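Long-range contacts in aminoglycoside N(3)-acetyltransferase, AAC(3)-IVa (Escherichia coli, PDB 6MN3), which probably confers resistance to 2-deoxystreptamine aminoglycosides, transferring an acetyl group from acetyl-CoA to the 3-amino group of the drug: residues V21-L27 / L50-L54; P56-V61 / P111-I116. One frame throughout, in Å; residues are numbered along the deposited sequence.

Contact 1 (V21-L27 / L50-L54)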
loop_
_atom_site.group_PDB
_atom_site.type_symbol
_atom_site.label_atom_id
_atom_site.label_comp_id
_atom_site.label_asym_id
_atom_site.label_seq_id
_atom_site.Cartn_x
_atom_site.Cartn_y
_atom_site.Cartn_z
ATOM N N VAL A 21 -2.864 9.681 -13.047
ATOM C CA VAL A 21 -3.945 9.380 -12.113
ATOM C C VAL A 21 -5.285 9.581 -12.805
ATOM O O VAL A 21 -5.499 10.577 -13.507
ATOM C CB VAL A 21 -3.821 10.254 -10.856
ATOM C CG1 VAL A 21 -5.037 10.081 -9.959
ATOM C CG2 VAL A 21 -2.555 9.909 -10.099
ATOM N N THR A 22 -6.192 8.620 -12.626
ATOM C CA THR A 22 -7.478 8.646 -13.307
ATOM C C THR A 22 -8.497 9.393 -12.457
ATOM O O THR A 22 -8.825 8.928 -11.353
ATOM C CB THR A 22 -7.964 7.230 -13.582
ATOM O OG1 THR A 22 -6.944 6.500 -14.271
ATOM C CG2 THR A 22 -9.231 7.251 -14.433
ATOM N N PRO A 23 -9.011 10.538 -12.904
ATOM C CA PRO A 23 -10.096 11.191 -12.165
ATOM C C PRO A 23 -11.315 10.283 -12.091
ATOM O O PRO A 23 -11.654 9.589 -13.051
ATOM C CB PRO A 23 -10.382 12.454 -12.986
ATOM C CG PRO A 23 -9.145 12.677 -13.798
ATOM C CD PRO A 23 -8.605 11.310 -14.090
ATOM N N GLY A 24 -11.965 10.283 -10.932
ATOM C CA GLY A 24 -13.105 9.423 -10.703
ATOM C C GLY A 24 -12.773 7.977 -10.409
ATOM O O GLY A 24 -13.693 7.181 -10.195
ATOM N N GLY A 25 -11.494 7.608 -10.386
ATOM C CA GLY A 25 -11.091 6.240 -10.148
ATOM C C GLY A 25 -10.781 5.972 -8.688
ATOM O O GLY A 25 -10.960 6.816 -7.809
ATOM N N VAL A 26 -10.312 4.755 -8.434
ATOM C CA VAL A 26 -9.843 4.347 -7.116
ATOM C C VAL A 26 -8.324 4.379 -7.133
ATOM O O VAL A 26 -7.697 3.840 -8.053
ATOM C CB VAL A 26 -10.369 2.951 -6.744
ATOM C CG1 VAL A 26 -9.767 2.488 -5.431
ATOM C CG2 VAL A 26 -11.885 2.969 -6.659
ATOM N N LEU A 27 -7.729 5.018 -6.126
ATOM C CA LEU A 27 -6.285 5.223 -6.073
ATOM C C LEU A 27 -5.772 4.848 -4.689
ATOM O O LEU A 27 -6.108 5.504 -3.698
ATOM C CB LEU A 27 -5.928 6.671 -6.410
ATOM C CG LEU A 27 -4.439 7.020 -6.425
ATOM C CD1 LEU A 27 -3.724 6.296 -7.556
ATOM C CD2 LEU A 27 -4.246 8.521 -6.541
ATOM N N LEU A 50 -4.300 15.096 -3.844
ATOM C CA LEU A 50 -4.714 13.765 -4.272
ATOM C C LEU A 50 -6.224 13.694 -4.457
ATOM O O LEU A 50 -6.711 13.132 -5.446
ATOM C CB LEU A 50 -4.256 12.720 -3.258
ATOM C CG LEU A 50 -2.756 12.429 -3.202
ATOM C CD1 LEU A 50 -2.423 11.597 -1.977
ATOM C CD2 LEU A 50 -2.304 11.725 -4.467
ATOM N N ARG A 51 -6.979 14.264 -3.519
ATOM C CA ARG A 51 -8.432 14.215 -3.616
ATOM C C ARG A 51 -8.941 15.078 -4.763
ATOM O O ARG A 51 -9.922 14.722 -5.424
ATOM C CB ARG A 51 -9.058 14.644 -2.292
ATOM C CG ARG A 51 -8.650 13.768 -1.117
ATOM C CD ARG A 51 -9.729 13.724 -0.055
ATOM N NE ARG A 51 -10.931 13.039 -0.524
ATOM C CZ ARG A 51 -12.080 13.017 0.142
ATOM N NH1 ARG A 51 -12.182 13.645 1.306
ATOM N NH2 ARG A 51 -13.128 12.371 -0.353
ATOM N N ALA A 52 -8.286 16.212 -5.018
ATOM C CA ALA A 52 -8.701 17.064 -6.128
ATOM C C ALA A 52 -8.418 16.398 -7.469
ATOM O O ALA A 52 -9.240 16.472 -8.388
ATOM C CB ALA A 52 -8.005 18.421 -6.037
ATOM N N ALA A 53 -7.260 15.745 -7.600
ATOM C CA ALA A 53 -6.958 15.020 -8.829
ATOM C C ALA A 53 -7.964 13.901 -9.070
ATOM O O ALA A 53 -8.317 13.611 -10.219
ATOM C CB ALA A 53 -5.539 14.461 -8.774
ATOM N N LEU A 54 -8.442 13.263 -7.997
ATOM C CA LEU A 54 -9.443 12.213 -8.148
ATOM C C LEU A 54 -10.817 12.785 -8.464
ATOM O O LEU A 54 -11.592 12.161 -9.196
ATOM C CB LEU A 54 -9.509 11.365 -6.881
ATOM C CG LEU A 54 -8.325 10.438 -6.623
ATOM C CD1 LEU A 54 -8.479 9.791 -5.268
ATOM C CD2 LEU A 54 -8.227 9.386 -7.712
#

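Contact 2 (P56-V61 / P111-I116)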
loop_
_atom_site.group_PDB
_atom_site.type_symbol
_atom_site.label_atom_id
_atom_site.label_comp_id
_atom_site.label_asym_id
_atom_site.label_seq_id
_atom_site.Cartn_x
_atom_site.Cartn_y
_atom_site.Cartn_z
ATOM N N PRO A 56 -14.703 14.521 -7.290
ATOM C CA PRO A 56 -15.776 14.043 -6.400
ATOM C C PRO A 56 -16.158 12.591 -6.623
ATOM O O PRO A 56 -16.697 11.962 -5.705
ATOM C CB PRO A 56 -16.947 14.982 -6.725
ATOM C CG PRO A 56 -16.318 16.178 -7.378
ATOM C CD PRO A 56 -15.136 15.651 -8.125
ATOM N N GLY A 57 -15.904 12.038 -7.804
ATOM C CA GLY A 57 -16.244 10.657 -8.070
ATOM C C GLY A 57 -15.161 9.686 -7.653
ATOM O O GLY A 57 -15.418 8.489 -7.494
ATOM N N GLY A 58 -13.942 10.190 -7.461
ATOM C CA GLY A 58 -12.832 9.327 -7.123
ATOM C C GLY A 58 -12.793 8.955 -5.653
ATOM O O GLY A 58 -13.357 9.626 -4.792
ATOM N N THR A 59 -12.102 7.854 -5.369
ATOM C CA THR A 59 -11.937 7.363 -4.008
ATOM C C THR A 59 -10.457 7.165 -3.725
ATOM O O THR A 59 -9.759 6.493 -4.492
ATOM C CB THR A 59 -12.701 6.057 -3.792
ATOM O OG1 THR A 59 -14.095 6.279 -4.032
ATOM C CG2 THR A 59 -12.509 5.562 -2.365
ATOM N N LEU A 60 -9.986 7.754 -2.630
ATOM C CA LEU A 60 -8.585 7.698 -2.231
ATOM C C LEU A 60 -8.418 6.696 -1.100
ATOM O O LEU A 60 -9.145 6.755 -0.104
ATOM C CB LEU A 60 -8.098 9.078 -1.789
ATOM C CG LEU A 60 -6.718 9.157 -1.142
ATOM C CD1 LEU A 60 -5.643 8.748 -2.136
ATOM C CD2 LEU A 60 -6.471 10.564 -0.615
ATOM N N VAL A 61 -7.464 5.778 -1.252
ATOM C CA VAL A 61 -7.227 4.723 -0.275
ATOM C C VAL A 61 -5.768 4.761 0.154
ATOM O O VAL A 61 -4.873 4.979 -0.668
ATOM C CB VAL A 61 -7.589 3.330 -0.833
ATOM C CG1 VAL A 61 -7.658 2.318 0.296
ATOM C CG2 VAL A 61 -8.907 3.381 -1.590
ATOM N N PRO A 111 -16.693 7.895 -2.946
ATOM C CA PRO A 111 -17.926 7.110 -3.132
ATOM C C PRO A 111 -17.720 5.610 -3.025
ATOM O O PRO A 111 -18.712 4.877 -2.948
ATOM C CB PRO A 111 -18.390 7.505 -4.542
ATOM C CG PRO A 111 -17.646 8.765 -4.871
ATOM C CD PRO A 111 -16.341 8.666 -4.150
ATOM N N GLN A 112 -16.476 5.133 -3.012
ATOM C CA GLN A 112 -16.176 3.709 -2.957
ATOM C C GLN A 112 -15.527 3.294 -1.642
ATOM O O GLN A 112 -15.095 2.143 -1.514
ATOM C CB GLN A 112 -15.274 3.320 -4.131
ATOM C CG GLN A 112 -15.557 1.954 -4.705
ATOM C CD GLN A 112 -16.742 1.955 -5.644
ATOM O OE1 GLN A 112 -16.807 2.755 -6.576
ATOM N NE2 GLN A 112 -17.689 1.054 -5.404
ATOM N N ALA A 113 -15.452 4.201 -0.664
ATOM C CA ALA A 113 -14.732 3.917 0.575
ATOM C C ALA A 113 -15.370 2.771 1.346
ATOM O O ALA A 113 -14.666 1.917 1.898
ATOM C CB ALA A 113 -14.675 5.172 1.443
ATOM N N GLU A 114 -16.699 2.740 1.397
ATOM C CA GLU A 114 -17.401 1.696 2.135
ATOM C C GLU A 114 -17.078 0.309 1.584
ATOM O O GLU A 114 -16.906 -0.646 2.349
ATOM C CB GLU A 114 -18.912 1.966 2.099
ATOM C CG GLU A 114 -19.575 1.921 0.704
ATOM C CD GLU A 114 -18.942 2.854 -0.332
ATOM O OE1 GLU A 114 -18.288 3.844 0.060
ATOM O OE2 GLU A 114 -19.074 2.573 -1.543
ATOM N N GLN A 115 -16.985 0.175 0.259
ATOM C CA GLN A 115 -16.771 -1.141 -0.336
ATOM C C GLN A 115 -15.349 -1.635 -0.100
ATOM O O GLN A 115 -15.124 -2.836 0.087
ATOM C CB GLN A 115 -17.087 -1.091 -1.831
ATOM C CG GLN A 115 -17.382 -2.440 -2.458
ATOM C CD GLN A 115 -17.156 -2.429 -3.954
ATOM O OE1 GLN A 115 -17.739 -1.614 -4.673
ATOM N NE2 GLN A 115 -16.299 -3.323 -4.432
ATOM N N ILE A 116 -14.379 -0.720 -0.103
ATOM C CA ILE A 116 -12.985 -1.084 0.116
ATOM C C ILE A 116 -12.691 -1.365 1.586
ATOM O O ILE A 116 -11.762 -2.121 1.896
ATOM C CB ILE A 116 -12.096 0.039 -0.450
ATOM C CG1 ILE A 116 -12.282 0.134 -1.967
ATOM C CG2 ILE A 116 -10.625 -0.172 -0.110
ATOM C CD1 ILE A 116 -11.996 1.505 -2.537
#

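Contact 1 (V21-L27 / L50-L54)
Leu54, in the last turn of helix 42-54, lays its side chain against a type II beta turn, Thr22 to Gly25, that leads into strand 26-31. The helix belongs to a beta-alpha-beta crossover: it connects strand 26-31 with its parallel neighbour 59-63, and its C-terminal end returns to the point where the first of these strands begins. Pro23 and Gly24 form the corner of the turn, Gly24 with the positive phi (78°) usual at the third position, and Gly25 N closes it on Thr22 O.

One hydrogen bond joins the backbones. Gly24 N donates to Leu54 O over a short 2.6 Å, nearly straight at the hydrogen (160°) and within the carbonyl plane. The acceptor lies at the C-terminal end of a helix, where the helix dipole would probably make it a stronger acceptor. Beside it, Pro23 CA makes a CA-H...O contact with Ala53 O at 3.6 Å, and the proline ring lies along the same carbonyl with its CB and CG.

The apolar part is carried by Leu54 and Leu27. Leu27, with CG anti to the backbone N (chi1 -179°), extends toward the helix and brings CD2 to 4.3 Å from Leu50 CD2. Leu143 of strand 141-145 touches both Leu27 and Leu50, and Leu16 of helix 9-19 touches Val21 and Leu50. The side chains of Val21 and Leu54 cross at about a right angle.

One methyl, Leu54 CD2, gathers the most neighbours. It packs 3.8 Å from Leu27 CB and also meets Val21 CG1. On the turn itself it rests against two carbonyl oxygens, Gly25 O and Thr22 O, with Leu54 CD2 3.7 Å from Thr22 O.

Contact 2 (P56-V61 / P111-I116)
Thr59 and Val61 of strand 59-63 pack against the start of helix 113-117, a strand-to-helix contact on one face of the central mixed sheet. Leu60, between them, points away from this helix and meets helix 42-54 on the other face.

The polar link is made by Thr59. Thr59 OG1 accepts a hydrogen bond from the backbone N of Gln112, the N-cap residue, at 2.8 Å and 144°. With OG1 turned to this N-H, the other branch, Thr59 CG2, lies anti to the backbone N and packs 3.7 Å from Ala113 N. Gln112 gives CB to the threonine, the two side chains crossing at about a right angle; its amide then bends away, and NE2 makes a weak bond to Gln115 OE1.

Pro111 lies along the loop before the strand, its CG 3.4 Å from Pro56 O and its CD 3.2 Å from Gly58 O. One turn beyond the N-cap Gln112, Ile116 and Val61 meet tip to tip, with CD1 of the isoleucine 3.7 Å from CG2 of the valine; Val26 and Val135 also pack on Ile116.

Pro111 N, though 3.2 Å from Thr59 OG1, has no hydrogen to give, whereas the next backbone N does. A single N-H thus ties the helix start to the buried threonine; the rest is van der Waals contact, with proline carbons on carbonyl oxygens at one end and the Val61-Ile116 pair at the other.

How the contacts relate
Contacts 1 and 2 follow each other along the chain, and their centres lie 10 Å apart. Their strands, 26-31 and 59-63, are parallel neighbours in one sheet, and the probable backbone hydrogen bonds between them include Gly25 O to Thr59 N (2.9 Å) and Leu27 O to Val61 N (2.8 Å). Contact 1 packs helix 42-54 on one face of this sheet and contact 2 packs helix 113-117 on the other. Leu54 also meets strand 59-63 directly, its CD1 3.6 Å from Leu60 CB. Both contacts lie away from the zinc site of Cys191, His243, Cys249 and Cys252, and are structural packing within the acetyltransferase fold.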